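Local atomic coordinates of superoxide dismutase (Acidilobus saccharovorans, PDB entry 4FFK), a protein that catalyses, as an iron-dependent superoxide dismutase, the conversion of superoxide into molecular oxygen and hydrogen peroxide. Residues N98-G103 and L202-D207; G111-A116 and D206-R211; V141-L146 and L158-H163. All coordinates share one frame; numbering follows the deposited sequence.

Contact 1 of 3, residues N98-G103 and L202-D207; sequences NMAPKG and LINWDD
N98 ND2 donates a hydrogen bond to D207 OD2 (2.7 Å), meeting that oxygen nearly along its C-O axis. D207 OD2 lies close to the N98 amide plane (15° out of it), although the carboxylate and amide planes are 62° apart. D207 points its CG anti to its own backbone N (chi1 166°), which directs the carboxylate toward the N98 amide. R211 is a second partner of OD2, while N98 ND2 also donates to L174 O and N98 OD1 accepts from A176 N, both of strand 172-178. This ties the loop that follows helix 75-97, the helix carrying the iron ligand H92, to the last helix of the C-terminal domain and its sheet. Between the backbones a single bridge pairs M99 with I203: N204 N donates to N98 O (2.7 Å) from above the carbonyl plane, and A100 N to L202 O (2.7 Å) within it. M99 and L202 lie athwart one another, M99 SD touching L202 CD1 at 3.8 Å, while L202 CD2 turns to A100 O and the K102 backbone. A100 CB rests on N204 CB at 3.6 Å, where N204 occupies the N-cap position of the helix.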
ATOM      1  N   ASN A  98      -3.566 -26.399   2.310  1.00 27.06           N
ATOM      2  CA  ASN A  98      -4.729 -26.377   1.484  1.00 28.89           C
ATOM      3  C   ASN A  98      -4.611 -27.258   0.230  1.00 27.68           C
ATOM      4  O   ASN A  98      -5.534 -27.324  -0.534  1.00 28.27           O
ATOM      5  CB  ASN A  98      -4.950 -24.960   0.950  1.00 29.14           C
ATOM      6  CG  ASN A  98      -5.486 -23.988   1.990  1.00 30.20           C
ATOM      7  OD1 ASN A  98      -5.300 -22.772   1.834  1.00 27.94           O
ATOM      8  ND2 ASN A  98      -6.198 -24.486   3.013  1.00 29.10           N
ATOM      9  N   MET A  99      -3.442 -27.808  -0.012  1.00 29.32           N
ATOM     10  CA  MET A  99      -3.214 -28.647  -1.154  1.00 29.79           C
ATOM     11  C   MET A  99      -2.960 -30.114  -0.734  1.00 31.78           C
ATOM     12  O   MET A  99      -2.608 -30.428   0.430  1.00 33.10           O
ATOM     13  CB  MET A  99      -2.085 -28.117  -1.984  1.00 28.89           C
ATOM     14  CG  MET A  99      -2.492 -26.765  -2.618  1.00 27.73           C
ATOM     15  SD  MET A  99      -1.251 -26.143  -3.677  1.00 26.94           S
ATOM     16  CE  MET A  99       0.162 -25.825  -2.563  1.00 27.69           C
ATOM     17  N   ALA A 100      -3.198 -30.995  -1.684  1.00 32.88           N
ATOM     18  CA  ALA A 100      -3.036 -32.429  -1.439  1.00 34.80           C
ATOM     19  C   ALA A 100      -2.673 -33.035  -2.777  1.00 35.69           C
ATOM     20  O   ALA A 100      -3.121 -32.540  -3.821  1.00 34.40           O
ATOM     21  CB  ALA A 100      -4.337 -33.049  -0.873  1.00 33.93           C
ATOM     22  N   PRO A 101      -1.861 -34.110  -2.753  1.00 38.57           N
ATOM     23  CA  PRO A 101      -1.434 -34.824  -3.962  1.00 41.62           C
ATOM     24  C   PRO A 101      -2.500 -34.825  -5.048  1.00 44.10           C
ATOM     25  O   PRO A 101      -3.720 -34.948  -4.733  1.00 44.68           O
ATOM     26  CB  PRO A 101      -1.208 -36.236  -3.444  1.00 40.72           C
ATOM     27  CG  PRO A 101      -0.633 -36.001  -2.108  1.00 41.14           C
ATOM     28  CD  PRO A 101      -1.440 -34.837  -1.542  1.00 39.31           C
ATOM     29  N   LYS A 102      -2.046 -34.681  -6.299  1.00 47.11           N
ATOM     30  CA  LYS A 102      -2.938 -34.523  -7.451  1.00 50.42           C
ATOM     31  C   LYS A 102      -4.041 -35.577  -7.437  1.00 51.84           C
ATOM     32  O   LYS A 102      -5.182 -35.317  -7.848  1.00 52.72           O
ATOM     33  CB  LYS A 102      -2.150 -34.630  -8.766  1.00 50.45           C
ATOM     34  CG  LYS A 102      -2.745 -33.804  -9.927  1.00 52.52           C
ATOM     35  CD  LYS A 102      -3.800 -34.504 -10.788  1.00 55.19           C
ATOM     36  CE  LYS A 102      -4.841 -33.475 -11.245  1.00 54.66           C
ATOM     37  NZ  LYS A 102      -5.579 -33.816 -12.493  1.00 54.91           N
ATOM     38  N   GLY A 103      -3.686 -36.774  -6.984  1.00 52.62           N
ATOM     39  CA  GLY A 103      -4.681 -37.807  -6.752  1.00 54.04           C
ATOM     40  C   GLY A 103      -5.709 -37.361  -5.736  1.00 54.37           C
ATOM     41  O   GLY A 103      -6.887 -37.142  -6.075  1.00 54.82           O
ATOM     42  N   LEU A 202      -5.714 -29.337  -6.823  1.00 28.73           N
ATOM     43  CA  LEU A 202      -4.878 -29.688  -5.697  1.00 29.83           C
ATOM     44  C   LEU A 202      -5.550 -29.428  -4.381  1.00 29.24           C
ATOM     45  O   LEU A 202      -5.037 -29.814  -3.329  1.00 31.94           O
ATOM     46  CB  LEU A 202      -3.598 -28.872  -5.763  1.00 28.41           C
ATOM     47  CG  LEU A 202      -2.647 -29.197  -6.909  1.00 31.24           C
ATOM     48  CD1 LEU A 202      -1.388 -28.458  -6.705  1.00 27.48           C
ATOM     49  CD2 LEU A 202      -2.365 -30.727  -6.870  1.00 24.29           C
ATOM     50  N   ILE A 203      -6.691 -28.759  -4.409  1.00 30.33           N
ATOM     51  CA  ILE A 203      -7.270 -28.326  -3.127  1.00 30.20           C
ATOM     52  C   ILE A 203      -7.601 -29.513  -2.253  1.00 32.55           C
ATOM     53  O   ILE A 203      -8.324 -30.432  -2.668  1.00 32.66           O
ATOM     54  CB  ILE A 203      -8.481 -27.389  -3.297  1.00 31.31           C
ATOM     55  CG1 ILE A 203      -8.015 -26.094  -3.941  1.00 28.15           C
ATOM     56  CG2 ILE A 203      -9.092 -27.028  -1.931  1.00 30.41           C
ATOM     57  CD1 ILE A 203      -9.096 -25.345  -4.633  1.00 28.73           C
ATOM     58  N   ASN A 204      -7.000 -29.526  -1.076  1.00 32.19           N
ATOM     59  CA  ASN A 204      -7.465 -30.367  -0.014  1.00 34.10           C
ATOM     60  C   ASN A 204      -8.704 -29.788   0.665  1.00 33.98           C
ATOM     61  O   ASN A 204      -8.643 -29.044   1.660  1.00 34.79           O
ATOM     62  CB  ASN A 204      -6.341 -30.672   0.939  1.00 33.72           C
ATOM     63  CG  ASN A 204      -6.749 -31.677   1.981  1.00 34.14           C
ATOM     64  OD1 ASN A 204      -5.921 -32.184   2.682  1.00 37.33           O
ATOM     65  ND2 ASN A 204      -8.038 -31.907   2.118  1.00 32.72           N
ATOM     66  N   TRP A 205      -9.861 -30.155   0.142  1.00 34.42           N
ATOM     67  CA  TRP A 205     -11.112 -29.644   0.692  1.00 35.04           C
ATOM     68  C   TRP A 205     -11.437 -30.114   2.121  1.00 35.71           C
ATOM     69  O   TRP A 205     -12.286 -29.516   2.799  1.00 36.15           O
ATOM     70  CB  TRP A 205     -12.290 -29.868  -0.269  1.00 35.58           C
ATOM     71  CG  TRP A 205     -12.277 -28.938  -1.405  1.00 33.26           C
ATOM     72  CD1 TRP A 205     -11.962 -29.237  -2.697  1.00 36.57           C
ATOM     73  CD2 TRP A 205     -12.564 -27.529  -1.378  1.00 36.78           C
ATOM     74  NE1 TRP A 205     -12.062 -28.119  -3.481  1.00 35.25           N
ATOM     75  CE2 TRP A 205     -12.419 -27.051  -2.701  1.00 38.33           C
ATOM     76  CE3 TRP A 205     -12.909 -26.619  -0.355  1.00 38.23           C
ATOM     77  CZ2 TRP A 205     -12.599 -25.698  -3.042  1.00 36.43           C
ATOM     78  CZ3 TRP A 205     -13.140 -25.291  -0.700  1.00 34.79           C
ATOM     79  CH2 TRP A 205     -12.976 -24.841  -2.032  1.00 36.41           C
ATOM     80  N   ASP A 206     -10.779 -31.173   2.570  1.00 36.37           N
ATOM     81  CA  ASP A 206     -10.969 -31.667   3.935  1.00 36.33           C
ATOM     82  C   ASP A 206     -10.241 -30.763   4.890  1.00 36.42           C
ATOM     83  O   ASP A 206     -10.763 -30.446   5.979  1.00 36.00           O
ATOM     84  CB  ASP A 206     -10.413 -33.078   4.124  1.00 37.82           C
ATOM     85  CG  ASP A 206     -11.218 -34.134   3.362  1.00 38.77           C
ATOM     86  OD1 ASP A 206     -12.463 -34.012   3.254  1.00 42.27           O
ATOM     87  OD2 ASP A 206     -10.578 -35.062   2.855  1.00 43.65           O
ATOM     88  N   ASP A 207      -9.011 -30.416   4.498  1.00 35.37           N
ATOM     89  CA  ASP A 207      -8.235 -29.430   5.223  1.00 34.26           C
ATOM     90  C   ASP A 207      -9.066 -28.151   5.407  1.00 32.91           C
ATOM     91  O   ASP A 207      -9.174 -27.662   6.525  1.00 34.63           O
ATOM     92  CB  ASP A 207      -6.959 -29.091   4.494  1.00 34.14           C
ATOM     93  CG  ASP A 207      -6.319 -27.849   5.062  1.00 34.04           C
ATOM     94  OD1 ASP A 207      -5.736 -27.922   6.142  1.00 31.25           O
ATOM     95  OD2 ASP A 207      -6.505 -26.787   4.455  1.00 31.55           O
TER

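Contact 2 of 3, residues G111-A116 and D206-R211; sequences GAIGDA and DDVEAR
Two helices of the C-terminal domain cross almost perpendicularly here, helix 111-121 presenting its N-terminal end to the flank of helix 205-216, with E209 spanning the gap to A112 and I113. The axes of the two short segments approach to 8.4 Å at 87°. E209 first runs with CG anti to the backbone N (chi1 178°), then bends at chi2 (60°), bringing its carboxylate against the backbone amides. E209 OE1 accepts I113 N-H (2.7 Å) through its syn lone pair, and E209 OE2 a weak hydrogen bond from A112 N (3.4 Å). A carboxylate set on the N-terminal amides of a helix is a classic pairing of negative charge with the positive end of the helix dipole, likely to be favourable here; Q213, one turn further on, binds OE2 from its amide. The I113 and E209 side chains run alongside each other in opposing senses, and E209 OE1 comes within 3.2 Å of I113 CB. Beside this polar link, I113 CG1 meets V208 CG1 at 3.8 Å; the two side chains lie roughly perpendicular, and both also touch L174 of strand 172-178. With an alanine in place of E209, the I113 amide would probably lose its acceptor and a gap would be likely to open between the helices. On another flank of helix 205-216, R211 forms an end-on salt bridge with D207, NH1 to OD2, with NH2 donating to OD1, while its NE binds L221 O of a second subunit.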
ATOM      1  N   GLY A 111     -19.578 -31.513   2.645  1.00 44.61           N
ATOM      2  CA  GLY A 111     -19.571 -31.106   4.058  1.00 43.25           C
ATOM      3  C   GLY A 111     -20.072 -29.673   4.252  1.00 42.39           C
ATOM      4  O   GLY A 111     -20.720 -29.094   3.350  1.00 42.87           O
ATOM      5  N   ALA A 112     -19.775 -29.095   5.418  1.00 40.97           N
ATOM      6  CA  ALA A 112     -20.311 -27.784   5.762  1.00 40.15           C
ATOM      7  C   ALA A 112     -19.750 -26.736   4.765  1.00 39.43           C
ATOM      8  O   ALA A 112     -20.484 -25.843   4.291  1.00 40.00           O
ATOM      9  CB  ALA A 112     -19.984 -27.431   7.204  1.00 39.81           C
ATOM     10  N   ILE A 113     -18.475 -26.909   4.400  1.00 39.19           N
ATOM     11  CA  ILE A 113     -17.807 -25.935   3.505  1.00 37.87           C
ATOM     12  C   ILE A 113     -18.464 -25.874   2.132  1.00 37.48           C
ATOM     13  O   ILE A 113     -18.769 -24.806   1.661  1.00 36.72           O
ATOM     14  CB  ILE A 113     -16.230 -26.102   3.437  1.00 38.22           C
ATOM     15  CG1 ILE A 113     -15.592 -24.857   2.793  1.00 36.70           C
ATOM     16  CG2 ILE A 113     -15.781 -27.327   2.687  1.00 35.57           C
ATOM     17  CD1 ILE A 113     -15.832 -23.637   3.519  1.00 39.58           C
ATOM     18  N   GLY A 114     -18.743 -27.038   1.536  1.00 37.09           N
ATOM     19  CA  GLY A 114     -19.421 -27.097   0.283  1.00 36.38           C
ATOM     20  C   GLY A 114     -20.760 -26.414   0.361  1.00 35.65           C
ATOM     21  O   GLY A 114     -21.136 -25.679  -0.536  1.00 36.17           O
ATOM     22  N   ASP A 115     -21.501 -26.684   1.434  1.00 36.63           N
ATOM     23  CA  ASP A 115     -22.801 -26.043   1.638  1.00 36.60           C
ATOM     24  C   ASP A 115     -22.660 -24.538   1.862  1.00 35.56           C
ATOM     25  O   ASP A 115     -23.447 -23.712   1.354  1.00 35.77           O
ATOM     26  CB  ASP A 115     -23.477 -26.676   2.851  1.00 37.59           C
ATOM     27  CG  ASP A 115     -23.990 -28.090   2.563  1.00 38.70           C
ATOM     28  OD1 ASP A 115     -24.298 -28.389   1.389  1.00 40.22           O
ATOM     29  OD2 ASP A 115     -24.073 -28.863   3.524  1.00 43.74           O
ATOM     30  N   ALA A 116     -21.659 -24.184   2.653  1.00 35.81           N
ATOM     31  CA  ALA A 116     -21.393 -22.765   2.900  1.00 34.52           C
ATOM     32  C   ALA A 116     -21.074 -22.047   1.577  1.00 33.70           C
ATOM     33  O   ALA A 116     -21.592 -20.974   1.296  1.00 34.85           O
ATOM     34  CB  ALA A 116     -20.282 -22.634   3.896  1.00 34.93           C
ATOM     35  N   ASP A 206     -10.779 -31.173   2.570  1.00 36.37           N
ATOM     36  CA  ASP A 206     -10.969 -31.667   3.935  1.00 36.33           C
ATOM     37  C   ASP A 206     -10.241 -30.763   4.890  1.00 36.42           C
ATOM     38  O   ASP A 206     -10.763 -30.446   5.979  1.00 36.00           O
ATOM     39  CB  ASP A 206     -10.413 -33.078   4.124  1.00 37.82           C
ATOM     40  CG  ASP A 206     -11.218 -34.134   3.362  1.00 38.77           C
ATOM     41  OD1 ASP A 206     -12.463 -34.012   3.254  1.00 42.27           O
ATOM     42  OD2 ASP A 206     -10.578 -35.062   2.855  1.00 43.65           O
ATOM     43  N   ASP A 207      -9.011 -30.416   4.498  1.00 35.37           N
ATOM     44  CA  ASP A 207      -8.235 -29.430   5.223  1.00 34.26           C
ATOM     45  C   ASP A 207      -9.066 -28.151   5.407  1.00 32.91           C
ATOM     46  O   ASP A 207      -9.174 -27.662   6.525  1.00 34.63           O
ATOM     47  CB  ASP A 207      -6.959 -29.091   4.494  1.00 34.14           C
ATOM     48  CG  ASP A 207      -6.319 -27.849   5.062  1.00 34.04           C
ATOM     49  OD1 ASP A 207      -5.736 -27.922   6.142  1.00 31.25           O
ATOM     50  OD2 ASP A 207      -6.505 -26.787   4.455  1.00 31.55           O
ATOM     51  N   VAL A 208      -9.631 -27.640   4.320  1.00 32.58           N
ATOM     52  CA  VAL A 208     -10.456 -26.421   4.320  1.00 32.07           C
ATOM     53  C   VAL A 208     -11.693 -26.598   5.223  1.00 33.95           C
ATOM     54  O   VAL A 208     -11.966 -25.822   6.144  1.00 31.90           O
ATOM     55  CB  VAL A 208     -10.918 -26.021   2.897  1.00 31.84           C
ATOM     56  CG1 VAL A 208     -11.820 -24.822   2.922  1.00 29.76           C
ATOM     57  CG2 VAL A 208      -9.736 -25.730   1.991  1.00 28.92           C
ATOM     58  N   GLU A 209     -12.416 -27.686   4.977  1.00 34.74           N
ATOM     59  CA  GLU A 209     -13.480 -28.087   5.888  1.00 34.38           C
ATOM     60  C   GLU A 209     -13.075 -28.050   7.348  1.00 33.92           C
ATOM     61  O   GLU A 209     -13.783 -27.462   8.167  1.00 34.96           O
ATOM     62  CB  GLU A 209     -13.954 -29.516   5.514  1.00 35.18           C
ATOM     63  CG  GLU A 209     -15.049 -30.056   6.463  1.00 38.25           C
ATOM     64  CD  GLU A 209     -16.332 -29.216   6.518  1.00 45.16           C
ATOM     65  OE1 GLU A 209     -16.583 -28.322   5.675  1.00 42.87           O
ATOM     66  OE2 GLU A 209     -17.128 -29.476   7.443  1.00 49.66           O
ATOM     67  N   ALA A 210     -11.955 -28.671   7.688  1.00 34.23           N
ATOM     68  CA  ALA A 210     -11.530 -28.774   9.088  1.00 35.05           C
ATOM     69  C   ALA A 210     -11.266 -27.369   9.627  1.00 35.33           C
ATOM     70  O   ALA A 210     -11.595 -27.047  10.771  1.00 35.29           O
ATOM     71  CB  ALA A 210     -10.279 -29.623   9.236  1.00 35.31           C
ATOM     72  N   ARG A 211     -10.665 -26.532   8.781  1.00 34.68           N
ATOM     73  CA  ARG A 211     -10.386 -25.157   9.209  1.00 33.05           C
ATOM     74  C   ARG A 211     -11.689 -24.401   9.393  1.00 32.99           C
ATOM     75  O   ARG A 211     -11.858 -23.664  10.340  1.00 32.05           O
ATOM     76  CB  ARG A 211      -9.500 -24.445   8.194  1.00 32.04           C
ATOM     77  CG  ARG A 211      -8.976 -23.081   8.709  1.00 30.80           C
ATOM     78  CD  ARG A 211      -7.657 -22.635   8.011  1.00 28.46           C
ATOM     79  NE  ARG A 211      -6.566 -23.615   8.141  1.00 27.19           N
ATOM     80  CZ  ARG A 211      -6.315 -24.568   7.226  1.00 28.77           C
ATOM     81  NH1 ARG A 211      -7.072 -24.665   6.129  1.00 27.45           N
ATOM     82  NH2 ARG A 211      -5.329 -25.414   7.411  1.00 28.63           N
TER

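Contact 3 of 3, residues V141-L146 and L158-H163; sequences VGWAIL and LQVEKH
W143 and V160 stand side by side on one face of a beta hairpin, pointing the same way, with CB to CB at 3.7 Å. The strands run antiparallel; W143 with V160 and I145 with L158 form hydrogen-bonded pairs, and K162 N to V141 O (2.9 Å) extends the ladder past the strand end. Packing is tightest where I145 and V160 meet obliquely: I145 CD1 is 3.4 Å from V160 CG2, closer than usual van der Waals contact. With CG anti to the carbonyl carbon (chi1 -61°), the W143 indole is placed so that NE1 donates to H163 ND1 at 3.0 Å. This bond lies in the H163 ring plane and within 8° of the indole plane, though the rings themselves are inclined at 54° and meet rim to rim. K162 O also lies at the indole edge, 3.2 Å from W143 CD1. The NE1-ND1 bond probably restrains the rotation of both rings beside the metal site, the nearest atom of the W143 side chain being about 4 Å from the iron. A side chain at G142 would run into V160 O, which already lies 3.1 Å from G142 CA in a CA-H...O contact. The reverse face, with A144 and Q159, is the looser one: their side chains bury little against the opposite strand, and Q159 CB comes no nearer than 4.0 Å to W143 O. It is nevertheless buried, because F131 and A135 of helix 124-136 cover A144, and the Q159 amide binds A134 O. At the outer strand, E161 forms a salt bridge with R80 of a second subunit. On the indole side, W143 packs on L91 and edge-to-face on the iron ligand H92, both of helix 75-97, while strand 172-178, bearing the ligand D178, flanks strand 142-148 opposite strand 155-161.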
ATOM      1  N   VAL A 141       1.524  -8.815  -6.730  1.00 21.80           N
ATOM      2  CA  VAL A 141       1.592 -10.162  -6.164  1.00 23.36           C
ATOM      3  C   VAL A 141       0.803 -10.165  -4.925  1.00 20.63           C
ATOM      4  O   VAL A 141       0.573  -9.139  -4.354  1.00 19.53           O
ATOM      5  CB  VAL A 141       2.979 -10.572  -5.826  1.00 23.92           C
ATOM      6  CG1 VAL A 141       3.773 -10.629  -7.195  1.00 30.24           C
ATOM      7  CG2 VAL A 141       3.589  -9.563  -4.875  1.00 25.34           C
ATOM      8  N   GLY A 142       0.362 -11.350  -4.530  1.00 19.78           N
ATOM      9  CA  GLY A 142      -0.446 -11.472  -3.319  1.00 18.49           C
ATOM     10  C   GLY A 142      -1.139 -12.805  -3.341  1.00 19.17           C
ATOM     11  O   GLY A 142      -0.574 -13.790  -3.764  1.00 18.79           O
ATOM     12  N   TRP A 143      -2.393 -12.776  -2.916  1.00 19.04           N
ATOM     13  CA  TRP A 143      -3.126 -14.009  -2.574  1.00 18.91           C
ATOM     14  C   TRP A 143      -4.579 -13.742  -2.863  1.00 18.40           C
ATOM     15  O   TRP A 143      -5.072 -12.601  -2.797  1.00 18.06           O
ATOM     16  CB  TRP A 143      -3.104 -14.237  -1.073  1.00 19.24           C
ATOM     17  CG  TRP A 143      -1.708 -14.397  -0.589  1.00 16.12           C
ATOM     18  CD1 TRP A 143      -0.829 -13.402  -0.341  1.00 17.76           C
ATOM     19  CD2 TRP A 143      -1.039 -15.624  -0.389  1.00 20.17           C
ATOM     20  NE1 TRP A 143       0.381 -13.926   0.049  1.00 18.97           N
ATOM     21  CE2 TRP A 143       0.269 -15.303   0.059  1.00 19.88           C
ATOM     22  CE3 TRP A 143      -1.441 -16.998  -0.467  1.00 18.01           C
ATOM     23  CZ2 TRP A 143       1.203 -16.272   0.375  1.00 22.96           C
ATOM     24  CZ3 TRP A 143      -0.477 -17.961  -0.134  1.00 18.29           C
ATOM     25  CH2 TRP A 143       0.806 -17.601   0.269  1.00 19.75           C
ATOM     26  N   ALA A 144      -5.292 -14.829  -3.138  1.00 18.24           N
ATOM     27  CA  ALA A 144      -6.751 -14.781  -2.962  1.00 20.52           C
ATOM     28  C   ALA A 144      -7.042 -15.724  -1.825  1.00 19.77           C
ATOM     29  O   ALA A 144      -6.380 -16.772  -1.665  1.00 21.18           O
ATOM     30  CB  ALA A 144      -7.486 -15.189  -4.243  1.00 20.87           C
ATOM     31  N   ILE A 145      -8.017 -15.349  -0.995  1.00 22.12           N
ATOM     32  CA  ILE A 145      -8.314 -16.071   0.183  1.00 23.15           C
ATOM     33  C   ILE A 145      -9.827 -16.250   0.317  1.00 23.58           C
ATOM     34  O   ILE A 145     -10.549 -15.322   0.085  1.00 22.89           O
ATOM     35  CB  ILE A 145      -7.823 -15.334   1.430  1.00 24.02           C
ATOM     36  CG1 ILE A 145      -6.299 -15.388   1.539  1.00 23.59           C
ATOM     37  CG2 ILE A 145      -8.433 -16.000   2.650  1.00 23.43           C
ATOM     38  CD1 ILE A 145      -5.781 -14.483   2.662  1.00 22.78           C
ATOM     39  N   LEU A 146     -10.258 -17.466   0.638  1.00 24.80           N
ATOM     40  CA  LEU A 146     -11.647 -17.706   0.999  1.00 25.04           C
ATOM     41  C   LEU A 146     -11.620 -17.646   2.505  1.00 23.48           C
ATOM     42  O   LEU A 146     -10.858 -18.366   3.110  1.00 24.69           O
ATOM     43  CB  LEU A 146     -12.098 -19.127   0.557  1.00 25.02           C
ATOM     44  CG  LEU A 146     -13.576 -19.347   1.002  1.00 26.17           C
ATOM     45  CD1 LEU A 146     -14.599 -18.321   0.525  1.00 24.19           C
ATOM     46  CD2 LEU A 146     -13.962 -20.701   0.527  1.00 22.28           C
ATOM     47  N   LEU A 158     -11.328 -12.685  -0.196  1.00 20.93           N
ATOM     48  CA  LEU A 158     -10.416 -11.555  -0.027  1.00 20.06           C
ATOM     49  C   LEU A 158      -9.330 -11.582  -1.082  1.00 20.53           C
ATOM     50  O   LEU A 158      -8.896 -12.639  -1.517  1.00 22.16           O
ATOM     51  CB  LEU A 158      -9.711 -11.690   1.314  1.00 19.59           C
ATOM     52  CG  LEU A 158     -10.715 -12.006   2.446  1.00 19.94           C
ATOM     53  CD1 LEU A 158      -9.869 -12.096   3.684  1.00 21.96           C
ATOM     54  CD2 LEU A 158     -11.795 -11.020   2.568  1.00 19.62           C
ATOM     55  N   GLN A 159      -8.797 -10.396  -1.389  1.00 20.48           N
ATOM     56  CA  GLN A 159      -7.459 -10.391  -1.948  1.00 19.44           C
ATOM     57  C   GLN A 159      -6.479  -9.940  -0.922  1.00 19.48           C
ATOM     58  O   GLN A 159      -6.800  -9.163  -0.014  1.00 18.71           O
ATOM     59  CB  GLN A 159      -7.368  -9.393  -3.068  1.00 20.12           C
ATOM     60  CG  GLN A 159      -8.187  -9.812  -4.296  1.00 19.02           C
ATOM     61  CD  GLN A 159      -7.932  -8.876  -5.418  1.00 20.15           C
ATOM     62  OE1 GLN A 159      -7.799  -7.703  -5.210  1.00 20.91           O
ATOM     63  NE2 GLN A 159      -7.864  -9.398  -6.653  1.00 20.99           N
ATOM     64  N   VAL A 160      -5.243 -10.309  -1.160  1.00 17.62           N
ATOM     65  CA  VAL A 160      -4.174  -9.783  -0.346  1.00 18.13           C
ATOM     66  C   VAL A 160      -3.144  -9.313  -1.339  1.00 18.35           C
ATOM     67  O   VAL A 160      -2.937  -9.951  -2.365  1.00 20.04           O
ATOM     68  CB  VAL A 160      -3.494 -10.904   0.514  1.00 17.15           C
ATOM     69  CG1 VAL A 160      -2.442 -10.198   1.391  1.00 19.39           C
ATOM     70  CG2 VAL A 160      -4.523 -11.619   1.369  1.00 20.36           C
ATOM     71  N   GLU A 161      -2.575  -8.119  -1.143  1.00 16.70           N
ATOM     72  CA  GLU A 161      -1.395  -7.777  -1.958  1.00 17.00           C
ATOM     73  C   GLU A 161      -0.163  -7.856  -1.082  1.00 17.33           C
ATOM     74  O   GLU A 161      -0.269  -7.656   0.105  1.00 17.03           O
ATOM     75  CB  GLU A 161      -1.556  -6.387  -2.531  1.00 15.84           C
ATOM     76  CG  GLU A 161      -2.602  -6.373  -3.661  1.00 17.17           C
ATOM     77  CD  GLU A 161      -2.861  -4.963  -4.117  1.00 22.48           C
ATOM     78  OE1 GLU A 161      -2.027  -4.037  -3.973  1.00 20.87           O
ATOM     79  OE2 GLU A 161      -3.963  -4.785  -4.620  1.00 20.88           O
ATOM     80  N   LYS A 162       0.959  -8.271  -1.663  1.00 18.00           N
ATOM     81  CA  LYS A 162       2.086  -8.779  -0.832  1.00 18.23           C
ATOM     82  C   LYS A 162       1.466  -9.800   0.139  1.00 19.24           C
ATOM     83  O   LYS A 162       0.607 -10.593  -0.259  1.00 18.85           O
ATOM     84  CB  LYS A 162       2.743  -7.585  -0.107  1.00 19.70           C
ATOM     85  CG  LYS A 162       3.403  -6.644  -1.072  1.00 23.42           C
ATOM     86  CD  LYS A 162       3.810  -5.334  -0.381  1.00 24.42           C
ATOM     87  CE  LYS A 162       4.902  -5.582   0.625  1.00 26.16           C
ATOM     88  NZ  LYS A 162       5.267  -4.272   1.352  1.00 26.03           N
ATOM     89  N   HIS A 163       1.860  -9.841   1.411  1.00 18.55           N
ATOM     90  CA  HIS A 163       1.200 -10.711   2.357  1.00 18.79           C
ATOM     91  C   HIS A 163       0.424  -9.908   3.327  1.00 18.38           C
ATOM     92  O   HIS A 163      -0.111 -10.468   4.282  1.00 20.01           O
ATOM     93  CB  HIS A 163       2.259 -11.452   3.181  1.00 20.30           C
ATOM     94  CG  HIS A 163       3.275 -12.147   2.339  1.00 20.10           C
ATOM     95  ND1 HIS A 163       2.918 -12.979   1.286  1.00 21.93           N
ATOM     96  CD2 HIS A 163       4.635 -12.134   2.374  1.00 18.79           C
ATOM     97  CE1 HIS A 163       4.018 -13.464   0.726  1.00 20.11           C
ATOM     98  NE2 HIS A 163       5.075 -12.945   1.357  1.00 21.07           N
TER

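How the contacts relate
Contacts 1 and 2 lie side by side, centres about 12 Å apart, and share D206 and D207 on helix 205-216; N98 and W205 of the first touch R211 and I113 of the second. Contact 3 sits closer to the middle of the chain, its centre about 19 and 20 Å from theirs, with nearest atoms about 5 Å away. Along the chain, 98-103 and 111-116 come first, the hairpin of contact 3 follows, and 202-207 and 206-211 come last, so both outer contacts bracket the sheet. Contact 1 joins the loop after helix 75-97 to the start of helix 205-216, whereas contacts 2 and 3 both lie within the C-terminal domain, contact 3 beside the iron.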